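Local coordinates for protein transcriptional regulator (Mesorhizobium loti, PDB 3BHQ) that probably binds operator DNA through an N-terminal helix-turn-helix domain and regulates transcription, as other members of the TetR family do, at residues 23-27 and 28-32; 73-76 and 77-81; 128-131 and 132-136. All coordinates share one frame; numbering follows the deposited sequence.

Contact 1: residues 23-27 and 28-32. With EDO (1,2-ethanediol), chain E; EDO (1,2-ethanediol), chain K; EDO (1,2-ethanediol), chain H.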
ATOM      1  N   ALA A  23       0.246  10.241  19.750  1.00 21.34           N
ATOM      2  CA  ALA A  23       1.340   9.450  20.350  1.00 20.63           C
ATOM      3  C   ALA A  23       0.813   8.217  21.095  1.00 22.22           C
ATOM      4  O   ALA A  23       1.384   7.125  21.013  1.00 23.65           O
ATOM      5  CB  ALA A  23       2.176  10.335  21.290  1.00 22.99           C
ATOM      6  N   ALA A  24      -0.275   8.401  21.853  1.00 20.44           N
ATOM      7  CA  ALA A  24      -0.886   7.310  22.644  1.00 20.84           C
ATOM      8  C   ALA A  24      -1.404   6.177  21.770  1.00 22.71           C
ATOM      9  O   ALA A  24      -1.124   5.001  22.029  1.00 24.41           O
ATOM     10  CB  ALA A  24      -2.018   7.855  23.569  1.00 21.13           C
ATOM     11  N   PHE A  25      -2.180   6.532  20.741  1.00 22.52           N
ATOM     12  CA  PHE A  25      -2.658   5.529  19.789  1.00 22.80           C
ATOM     13  C   PHE A  25      -1.511   4.786  19.092  1.00 22.26           C
ATOM     14  O   PHE A  25      -1.567   3.572  19.000  1.00 26.56           O
ATOM     15  CB  PHE A  25      -3.612   6.124  18.739  1.00 22.37           C
ATOM     16  CG  PHE A  25      -4.941   6.580  19.278  1.00 21.98           C
ATOM     17  CD1 PHE A  25      -5.699   5.749  20.110  1.00 22.32           C
ATOM     18  CD2 PHE A  25      -5.488   7.807  18.895  1.00 22.22           C
ATOM     19  CE1 PHE A  25      -6.931   6.156  20.598  1.00 23.39           C
ATOM     20  CE2 PHE A  25      -6.751   8.221  19.373  1.00 21.32           C
ATOM     21  CZ  PHE A  25      -7.469   7.387  20.219  1.00 22.17           C
ATOM     22  N   ILE A  26      -0.483   5.505  18.665  1.00 22.63           N
ATOM     23  CA  ILE A  26       0.693   4.857  18.021  1.00 23.38           C
ATOM     24  C   ILE A  26       1.399   3.914  18.989  1.00 28.90           C
ATOM     25  O   ILE A  26       1.708   2.776  18.645  1.00 29.66           O
ATOM     26  CB  ILE A  26       1.645   5.893  17.411  1.00 23.86           C
ATOM     27  CG1 ILE A  26       0.982   6.504  16.174  1.00 25.34           C
ATOM     28  CG2 ILE A  26       3.041   5.251  17.090  1.00 26.65           C
ATOM     29  CD1 ILE A  26       1.677   7.702  15.554  1.00 26.79           C
ATOM     30  N   SER A  27       1.577   4.358  20.226  1.00 27.11           N
ATOM     31  CA  SER A  27       2.261   3.563  21.229  1.00 27.11           C
ATOM     32  C   SER A  27       1.480   2.352  21.738  1.00 28.14           C
ATOM     33  O   SER A  27       2.046   1.294  21.932  1.00 31.17           O
ATOM     34  CB  SER A  27       2.642   4.484  22.411  1.00 28.06           C
ATOM     35  OG  SER A  27       3.307   3.776  23.443  1.00 36.90           O
ATOM     36  N   LYS A  28       0.178   2.509  21.954  1.00 26.55           N
ATOM     37  CA  LYS A  28      -0.626   1.499  22.635  1.00 28.05           C
ATOM     38  C   LYS A  28      -1.709   0.853  21.801  1.00 26.52           C
ATOM     39  O   LYS A  28      -2.280  -0.152  22.242  1.00 30.91           O
ATOM     40  CB  LYS A  28      -1.320   2.169  23.828  1.00 30.23           C
ATOM     41  CG  LYS A  28      -0.410   2.936  24.784  1.00 35.18           C
ATOM     42  CD  LYS A  28       0.521   2.021  25.519  1.00 41.17           C
ATOM     43  CE  LYS A  28       1.291   2.780  26.612  1.00 43.20           C
ATOM     44  NZ  LYS A  28       2.232   3.814  26.037  1.00 48.67           N
ATOM     45  N   GLY A  29      -2.036   1.455  20.654  1.00 26.18           N
ATOM     46  CA  GLY A  29      -3.192   1.037  19.867  1.00 26.91           C
ATOM     47  C   GLY A  29      -4.448   1.607  20.501  1.00 26.95           C
ATOM     48  O   GLY A  29      -4.449   2.105  21.640  1.00 27.63           O
ATOM     49  N   TYR A  30      -5.542   1.530  19.762  1.00 26.00           N
ATOM     50  CA  TYR A  30      -6.828   2.038  20.227  1.00 24.71           C
ATOM     51  C   TYR A  30      -7.286   1.425  21.552  1.00 26.69           C
ATOM     52  O   TYR A  30      -7.626   2.158  22.487  1.00 26.36           O
ATOM     53  CB  TYR A  30      -7.855   1.796  19.130  1.00 26.01           C
ATOM     54  CG  TYR A  30      -9.212   2.318  19.394  1.00 26.33           C
ATOM     55  CD1 TYR A  30      -9.480   3.683  19.231  1.00 26.59           C
ATOM     56  CD2 TYR A  30     -10.249   1.470  19.782  1.00 26.42           C
ATOM     57  CE1 TYR A  30     -10.739   4.190  19.459  1.00 27.16           C
ATOM     58  CE2 TYR A  30     -11.530   1.963  20.001  1.00 28.61           C
ATOM     59  CZ  TYR A  30     -11.759   3.348  19.836  1.00 21.88           C
ATOM     60  OH  TYR A  30     -13.004   3.857  20.032  1.00 30.06           O
ATOM     61  N   ASP A  31      -7.221   0.094  21.664  1.00 26.61           N
ATOM     62  CA  ASP A  31      -7.667  -0.591  22.890  1.00 27.94           C
ATOM     63  C   ASP A  31      -6.741  -0.419  24.065  1.00 27.03           C
ATOM     64  O   ASP A  31      -7.172  -0.633  25.183  1.00 31.60           O
ATOM     65  CB  ASP A  31      -7.853  -2.106  22.680  1.00 28.95           C
ATOM     66  CG  ASP A  31      -9.042  -2.441  21.833  1.00 36.17           C
ATOM     67  OD1 ASP A  31     -10.025  -1.664  21.836  1.00 35.76           O
ATOM     68  OD2 ASP A  31      -9.006  -3.523  21.197  1.00 39.16           O
ATOM     69  N   GLY A  32      -5.494  -0.037  23.816  1.00 25.57           N
ATOM     70  CA  GLY A  32      -4.490   0.109  24.870  1.00 28.08           C
ATOM     71  C   GLY A  32      -4.443   1.458  25.554  1.00 28.79           C
ATOM     72  O   GLY A  32      -3.643   1.638  26.473  1.00 29.45           O
TER
HETATM   73  C1  EDO E 213       2.633   7.106  24.535  1.00 46.80           C
HETATM   74  O1  EDO E 213       3.729   8.023  24.640  1.00 57.40           O
HETATM   75  C2  EDO E 213       1.485   7.529  25.439  1.00 40.84           C
HETATM   76  O2  EDO E 213       0.769   6.406  25.957  1.00 32.73           O
HETATM   77  C1  EDO K 219      -0.150  -0.616  18.515  1.00 53.38           C
HETATM   78  O1  EDO K 219      -0.478  -1.684  17.625  1.00 49.83           O
HETATM   79  C2  EDO K 219       1.229  -0.837  19.117  1.00 52.68           C
HETATM   80  O2  EDO K 219       1.085  -1.421  20.412  1.00 57.85           O
HETATM   81  C1  EDO H 216     -15.072   1.265  17.904  1.00 45.17           C
HETATM   82  O1  EDO H 216     -15.069  -0.147  18.133  1.00 44.70           O
HETATM   83  C2  EDO H 216     -15.755   1.967  19.073  1.00 50.26           C
HETATM   84  O2  EDO H 216     -14.866   2.012  20.202  1.00 46.56           O
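Lys28 N and Gly29 N each reach back four residues, to Ala24 O (2.8 Å) and Phe25 O (2.7 Å), and close the last turn of helix 9-28 before the chain leaves helical geometry at Gly29 with a positive phi of 79°. The second of these bonds is the more bent.

Beyond the turn the chain runs on through Tyr30, whose ring lies beside that of Phe25 and points the same way. The two planes are within 22° of parallel but slid so far apart that they scarcely overlap, and Phe25 CE1 meets Tyr30 CD1 at 3.8 Å. The Phe25 ring also presents its edge to Gly29 O. This helix end belongs to the tetR-type DNA-binding domain: helix 9-28 precedes the predicted helix-turn-helix, and Phe25 packs on Ile38 of helix 35-42 and stacks with Phe60 of helix 56-83. Tyr30 is held from the same long helix by a cation-pi contact with Lys56.

On the exposed side, the Lys28 chain folds back over the helix end, bent at chi2 and chi4, to bring NZ to Ser27 OG at 2.8 Å. Ser27 offers that oxygen with OG anti to its own N (chi1 179°). The same ammonium group bonds O2 of one ethanediol at 3.0 Å, while Tyr30 OH is hydrogen-bonded to O2 of another at 2.6 Å. Both diols probably come from the crystallisation liquor.

Contact 2: residues 73-76 and 77-81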
ATOM      1  N   ASP A  73       0.336  19.986   4.220  1.00 22.60           N
ATOM      2  CA  ASP A  73       0.980  21.320   4.290  1.00 22.55           C
ATOM      3  C   ASP A  73       2.422  21.207   3.819  1.00 23.47           C
ATOM      4  O   ASP A  73       2.896  22.071   3.064  1.00 22.13           O
ATOM      5  CB  ASP A  73       0.922  21.935   5.696  1.00 23.89           C
ATOM      6  CG  ASP A  73      -0.483  22.352   6.111  1.00 29.58           C
ATOM      7  OD1 ASP A  73      -1.382  22.411   5.257  1.00 27.05           O
ATOM      8  OD2 ASP A  73      -0.678  22.619   7.313  1.00 32.03           O
ATOM      9  N   ILE A  74       3.097  20.126   4.223  1.00 23.06           N
ATOM     10  CA  ILE A  74       4.481  19.872   3.793  1.00 24.31           C
ATOM     11  C   ILE A  74       4.549  19.616   2.294  1.00 26.23           C
ATOM     12  O   ILE A  74       5.387  20.208   1.606  1.00 27.38           O
ATOM     13  CB  ILE A  74       5.187  18.711   4.580  1.00 24.00           C
ATOM     14  CG1 ILE A  74       5.240  19.019   6.075  1.00 25.63           C
ATOM     15  CG2 ILE A  74       6.625  18.527   4.047  1.00 27.84           C
ATOM     16  CD1 ILE A  74       5.775  17.894   6.938  1.00 28.47           C
ATOM     17  N   ILE A  75       3.651  18.776   1.778  1.00 25.93           N
ATOM     18  CA  ILE A  75       3.603  18.480   0.332  1.00 26.73           C
ATOM     19  C   ILE A  75       3.348  19.762  -0.478  1.00 27.94           C
ATOM     20  O   ILE A  75       3.993  19.974  -1.518  1.00 27.64           O
ATOM     21  CB  ILE A  75       2.566  17.369  -0.038  1.00 27.24           C
ATOM     22  CG1 ILE A  75       2.858  16.039   0.688  1.00 38.25           C
ATOM     23  CG2 ILE A  75       2.521  17.152  -1.538  1.00 27.71           C
ATOM     24  CD1 ILE A  75       4.258  15.562   0.662  1.00 38.38           C
ATOM     25  N   GLU A  76       2.436  20.615  -0.012  1.00 24.85           N
ATOM     26  CA  GLU A  76       2.199  21.904  -0.693  1.00 26.99           C
ATOM     27  C   GLU A  76       3.460  22.785  -0.789  1.00 25.95           C
ATOM     28  O   GLU A  76       3.683  23.424  -1.825  1.00 26.43           O
ATOM     29  CB  GLU A  76       1.067  22.710  -0.040  1.00 29.77           C
ATOM     30  CG  GLU A  76      -0.329  22.158  -0.337  1.00 37.42           C
ATOM     31  CD  GLU A  76      -1.471  23.002   0.242  1.00 37.07           C
ATOM     32  OE1 GLU A  76      -1.230  23.880   1.107  1.00 51.82           O
ATOM     33  OE2 GLU A  76      -2.627  22.774  -0.186  1.00 56.75           O
ATOM     34  N   SER A  77       4.263  22.815   0.270  1.00 25.94           N
ATOM     35  CA  SER A  77       5.495  23.621   0.265  0.50 26.81           C
ATOM     36  C   SER A  77       6.499  23.088  -0.757  1.00 27.14           C
ATOM     37  O   SER A  77       7.097  23.858  -1.483  1.00 27.45           O
ATOM     38  CB  SER A  77       6.142  23.690   1.647  0.50 26.95           C
ATOM     39  OG  SER A  77       6.534  22.416   2.116  0.50 32.17           O
ATOM     40  N   VAL A  78       6.649  21.766  -0.822  1.00 26.55           N
ATOM     41  CA  VAL A  78       7.599  21.133  -1.766  1.00 27.36           C
ATOM     42  C   VAL A  78       7.143  21.181  -3.235  1.00 27.19           C
ATOM     43  O   VAL A  78       7.978  21.363  -4.135  1.00 24.68           O
ATOM     44  CB  VAL A  78       8.034  19.704  -1.285  1.00 28.63           C
ATOM     45  CG1 VAL A  78       8.633  19.792   0.118  1.00 31.34           C
ATOM     46  CG2 VAL A  78       6.898  18.712  -1.306  1.00 30.42           C
ATOM     47  N   THR A  79       5.841  21.051  -3.495  1.00 25.23           N
ATOM     48  CA  THR A  79       5.325  21.203  -4.869  1.00 26.05           C
ATOM     49  C   THR A  79       5.464  22.668  -5.306  1.00 28.76           C
ATOM     50  O   THR A  79       5.753  22.929  -6.468  1.00 27.70           O
ATOM     51  CB  THR A  79       3.893  20.664  -5.068  1.00 27.62           C
ATOM     52  OG1 THR A  79       3.026  21.273  -4.113  1.00 29.10           O
ATOM     53  CG2 THR A  79       3.875  19.154  -4.892  1.00 29.56           C
ATOM     54  N   THR A  80       5.280  23.619  -4.386  1.00 28.16           N
ATOM     55  CA  THR A  80       5.533  25.040  -4.709  1.00 28.57           C
ATOM     56  C   THR A  80       7.002  25.251  -5.104  1.00 28.66           C
ATOM     57  O   THR A  80       7.264  25.955  -6.075  1.00 30.51           O
ATOM     58  CB  THR A  80       5.163  25.994  -3.555  1.00 29.68           C
ATOM     59  OG1 THR A  80       3.756  25.896  -3.304  1.00 35.14           O
ATOM     60  CG2 THR A  80       5.495  27.457  -3.922  1.00 30.20           C
ATOM     61  N   LEU A  81       7.938  24.640  -4.376  1.00 26.64           N
ATOM     62  CA  LEU A  81       9.370  24.742  -4.736  1.00 24.57           C
ATOM     63  C   LEU A  81       9.625  24.223  -6.141  1.00 23.95           C
ATOM     64  O   LEU A  81      10.308  24.899  -6.902  1.00 23.21           O
ATOM     65  CB  LEU A  81      10.272  24.008  -3.750  1.00 25.39           C
ATOM     66  CG  LEU A  81      10.346  24.607  -2.344  1.00 27.75           C
ATOM     67  CD1 LEU A  81      11.056  23.648  -1.388  1.00 33.66           C
ATOM     68  CD2 LEU A  81      11.023  25.977  -2.364  1.00 28.38           C
TER
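Ser77, Thr79 and Thr80 turn their hydroxyls back onto carbonyls of the preceding turn, Ile74 to Glu76, in a local intrahelical contact in the C-terminal half of helix 56-83. Main-chain bonds from residue i+4 to residue i run through it without a break, from Ser77 N to Asp73 O up to Thr80 N to Glu76 O.

Ile74 O receives Val78 N at 3.1 Å. In the conformer of Ser77 described here, one of two deposited, Ser77 OG also lies 2.5 Å from that oxygen, a distance short enough that its details are doubtful; OG is brought there by sitting between its backbone N and carbonyl carbon (chi1 62°). Glu76 O takes two donors from a single residue: Thr80 N, and Thr80 OG1 at 2.9 Å, which approach from opposite faces of the carbonyl plane. Thr79 OG1 stands between two acceptors, 3.1 Å from Ile75 O and 3.2 Å from Glu76 O, and its one proton may go to either.

Helix 56-83 is the long helix that leads from the DNA-binding region of this TetR-type fold into the all-helical C-terminal part. Its inward face is largely apolar on the side of helix 88-103, where Ile75 packs on Leu99 and Val78 on Leu95; Thr79 meets Thr141 and Cys144 of helix 123-150.

Along that buried side the methyl groups do the touching. Ile75 CG2 and Thr79 CG2 come to 4.1 Å, their side chains crossing at a slant. Val78 CG2 lies close beside Ile75 O, at 3.2 Å, putting a methyl group next to the carbonyl that already receives Thr79 N.

Contact 3: residues 128-131 and 132-136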
ATOM      1  N   ALA A 128     -11.252   8.823   5.770  1.00 21.20           N
ATOM      2  CA  ALA A 128     -10.682  10.152   6.017  1.00 19.42           C
ATOM      3  C   ALA A 128      -9.250  10.246   5.518  1.00 19.63           C
ATOM      4  O   ALA A 128      -8.901  11.231   4.876  1.00 20.43           O
ATOM      5  CB  ALA A 128     -10.739  10.515   7.498  1.00 19.58           C
ATOM      6  N   TRP A 129      -8.426   9.237   5.828  1.00 18.67           N
ATOM      7  CA  TRP A 129      -7.043   9.245   5.339  1.00 19.23           C
ATOM      8  C   TRP A 129      -7.027   9.288   3.795  1.00 17.77           C
ATOM      9  O   TRP A 129      -6.263  10.065   3.168  1.00 18.82           O
ATOM     10  CB  TRP A 129      -6.212   8.063   5.864  1.00 19.01           C
ATOM     11  CG  TRP A 129      -4.860   8.161   5.266  1.00 19.28           C
ATOM     12  CD1 TRP A 129      -4.379   7.419   4.230  1.00 22.03           C
ATOM     13  CD2 TRP A 129      -3.858   9.145   5.557  1.00 20.09           C
ATOM     14  NE1 TRP A 129      -3.136   7.872   3.869  1.00 22.04           N
ATOM     15  CE2 TRP A 129      -2.782   8.916   4.670  1.00 21.33           C
ATOM     16  CE3 TRP A 129      -3.749  10.177   6.506  1.00 25.02           C
ATOM     17  CZ2 TRP A 129      -1.603   9.687   4.693  1.00 25.68           C
ATOM     18  CZ3 TRP A 129      -2.578  10.941   6.531  1.00 24.14           C
ATOM     19  CH2 TRP A 129      -1.531  10.691   5.617  1.00 23.19           C
ATOM     20  N   TYR A 130      -7.840   8.443   3.197  1.00 17.24           N
ATOM     21  CA  TYR A 130      -7.852   8.356   1.721  1.00 19.12           C
ATOM     22  C   TYR A 130      -8.256   9.690   1.084  1.00 19.65           C
ATOM     23  O   TYR A 130      -7.566  10.150   0.160  1.00 20.34           O
ATOM     24  CB  TYR A 130      -8.735   7.206   1.221  1.00 20.00           C
ATOM     25  CG  TYR A 130      -8.568   6.980  -0.259  1.00 19.12           C
ATOM     26  CD1 TYR A 130      -7.391   6.482  -0.768  1.00 16.95           C
ATOM     27  CD2 TYR A 130      -9.561   7.317  -1.147  1.00 18.27           C
ATOM     28  CE1 TYR A 130      -7.213   6.302  -2.122  1.00 18.15           C
ATOM     29  CE2 TYR A 130      -9.384   7.131  -2.516  1.00 17.41           C
ATOM     30  CZ  TYR A 130      -8.203   6.646  -2.991  1.00 19.63           C
ATOM     31  OH  TYR A 130      -7.971   6.449  -4.336  1.00 25.11           O
ATOM     32  N   GLU A 131      -9.327  10.331   1.591  1.00 19.37           N
ATOM     33  CA  GLU A 131      -9.802  11.612   1.035  0.50 19.93           C
ATOM     34  C   GLU A 131      -8.880  12.780   1.346  1.00 19.52           C
ATOM     35  O   GLU A 131      -8.486  13.532   0.461  1.00 20.35           O
ATOM     36  CB  GLU A 131     -11.199  11.968   1.595  0.50 20.37           C
ATOM     37  CG  GLU A 131     -11.842  13.253   0.987  0.50 22.49           C
ATOM     38  CD  GLU A 131     -13.050  13.784   1.760  0.50 24.40           C
ATOM     39  OE1 GLU A 131     -13.652  13.052   2.577  0.50 34.41           O
ATOM     40  OE2 GLU A 131     -13.389  14.956   1.554  0.50 31.86           O
ATOM     41  N   LYS A 132      -8.595  12.953   2.628  1.00 20.10           N
ATOM     42  CA  LYS A 132      -7.858  14.120   3.108  1.00 18.47           C
ATOM     43  C   LYS A 132      -6.361  14.037   3.141  1.00 20.03           C
ATOM     44  O   LYS A 132      -5.686  15.079   3.253  1.00 19.90           O
ATOM     45  CB  LYS A 132      -8.394  14.509   4.493  1.00 19.32           C
ATOM     46  CG  LYS A 132      -9.932  14.701   4.578  1.00 23.42           C
ATOM     47  CD  LYS A 132     -10.492  15.778   3.685  1.00 31.48           C
ATOM     48  CE  LYS A 132      -9.993  17.169   4.015  1.00 40.19           C
ATOM     49  NZ  LYS A 132     -10.759  18.196   3.226  1.00 37.61           N
ATOM     50  N   GLY A 133      -5.842  12.812   3.083  1.00 19.57           N
ATOM     51  CA  GLY A 133      -4.433  12.533   3.034  1.00 18.90           C
ATOM     52  C   GLY A 133      -3.988  12.198   1.635  1.00 20.03           C
ATOM     53  O   GLY A 133      -3.425  13.035   0.961  1.00 20.11           O
ATOM     54  N   PHE A 134      -4.320  10.985   1.199  1.00 20.06           N
ATOM     55  CA  PHE A 134      -3.871  10.447  -0.082  1.00 18.67           C
ATOM     56  C   PHE A 134      -4.347  11.250  -1.309  1.00 19.08           C
ATOM     57  O   PHE A 134      -3.521  11.706  -2.129  1.00 19.84           O
ATOM     58  CB  PHE A 134      -4.359   8.990  -0.188  1.00 18.65           C
ATOM     59  CG  PHE A 134      -3.932   8.262  -1.446  1.00 18.58           C
ATOM     60  CD1 PHE A 134      -2.817   7.422  -1.420  1.00 23.06           C
ATOM     61  CD2 PHE A 134      -4.679   8.343  -2.595  1.00 18.41           C
ATOM     62  CE1 PHE A 134      -2.457   6.726  -2.575  1.00 21.07           C
ATOM     63  CE2 PHE A 134      -4.293   7.641  -3.746  1.00 19.48           C
ATOM     64  CZ  PHE A 134      -3.193   6.840  -3.703  1.00 18.94           C
ATOM     65  N   GLU A 135      -5.663  11.433  -1.436  1.00 19.11           N
ATOM     66  CA  GLU A 135      -6.218  12.149  -2.603  1.00 19.22           C
ATOM     67  C   GLU A 135      -5.755  13.598  -2.655  1.00 20.20           C
ATOM     68  O   GLU A 135      -5.423  14.097  -3.726  1.00 20.21           O
ATOM     69  CB  GLU A 135      -7.727  12.051  -2.682  1.00 20.26           C
ATOM     70  CG  GLU A 135      -8.202  10.694  -3.054  1.00 20.37           C
ATOM     71  CD  GLU A 135      -9.670  10.660  -3.361  1.00 26.33           C
ATOM     72  OE1 GLU A 135     -10.459  11.146  -2.546  1.00 26.67           O
ATOM     73  OE2 GLU A 135     -10.036  10.121  -4.432  1.00 27.83           O
ATOM     74  N   ARG A 136      -5.693  14.242  -1.486  1.00 20.21           N
ATOM     75  CA  ARG A 136      -5.255  15.632  -1.418  1.00 22.29           C
ATOM     76  C   ARG A 136      -3.812  15.825  -1.888  1.00 21.97           C
ATOM     77  O   ARG A 136      -3.554  16.783  -2.620  1.00 23.51           O
ATOM     78  CB  ARG A 136      -5.464  16.191  -0.021  1.00 23.26           C
ATOM     79  CG  ARG A 136      -5.272  17.680   0.029  1.00 29.16           C
ATOM     80  CD  ARG A 136      -5.380  18.246   1.436  1.00 30.37           C
ATOM     81  NE  ARG A 136      -4.576  19.481   1.550  1.00 35.62           N
ATOM     82  CZ  ARG A 136      -4.385  20.173   2.678  1.00 40.17           C
ATOM     83  NH1 ARG A 136      -4.926  19.765   3.822  1.00 29.23           N
ATOM     84  NH2 ARG A 136      -3.612  21.268   2.654  1.00 36.65           N
TER
HETATM   85  O   HOH W   1      -7.616   8.581  -6.071  1.00 35.11           O
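The backbone bonds begin with Lys132 N to Ala128 O and then change step at Trp129 O, which accepts both Gly133 N (2.8 Å) and Phe134 N (2.9 Å). Phe134 N lies in the carbonyl plane and Gly133 N well above it. Glu135 N then bonds Tyr130 O, five residues back, so helix 123-150 widens into a pi-type turn here; Arg136 N to Glu131 O continues it only weakly.

Aromatic contacts line one side of the turn. Tyr130 and Phe134 both set CG anti to the backbone N (chi1 -171° and -178°), which sends their rings the same way, side by side. The planes are 20° apart and slid past one another, with CE1 of Tyr130 3.3 Å from CD2 of Phe134. In this all-helical C-terminal region the aromatic side faces the second subunit: Phe134 meets Trp172, and Trp129 meets Phe180, both of that other chain.

Two CH-pi contacts cover ring faces. Gly133 CA stands 4.0 Å from the centroid of the six-membered ring of Trp129, almost on its normal, and Glu135 CG lies over the Tyr130 ring at 4.1 Å from its centroid.

Among the polar groups, one water joins Tyr130 OH (2.8 Å) to Glu135 OE2, the latter bond being weak. The Lys132 CD methylene lies alongside the Glu131 carboxylate in the one of that glutamate's two conformers described.

Overall arrangement
From the N terminus, contact 1 comes first, where helix 9-28 ends and the chain turns toward helix 35-42 of the DNA-binding region. Contact 2 follows on the long helix 56-83, and contact 3 on helix 123-150. All three are local, so none closes a long loop, and they follow in series without nesting or crossing. Contacts 1 and 2 lie on opposite sides of the chain's centre, their own centres about 30 Å apart. Contacts 2 and 3 do touch: Arg136 reaches Glu76 and Asp73 in long, weak ion pairs between helices 123-150 and 56-83. Helix 56-83, which carries contact 2, thus also touches the other two, its N-terminal part packing on Phe25 of contact 1.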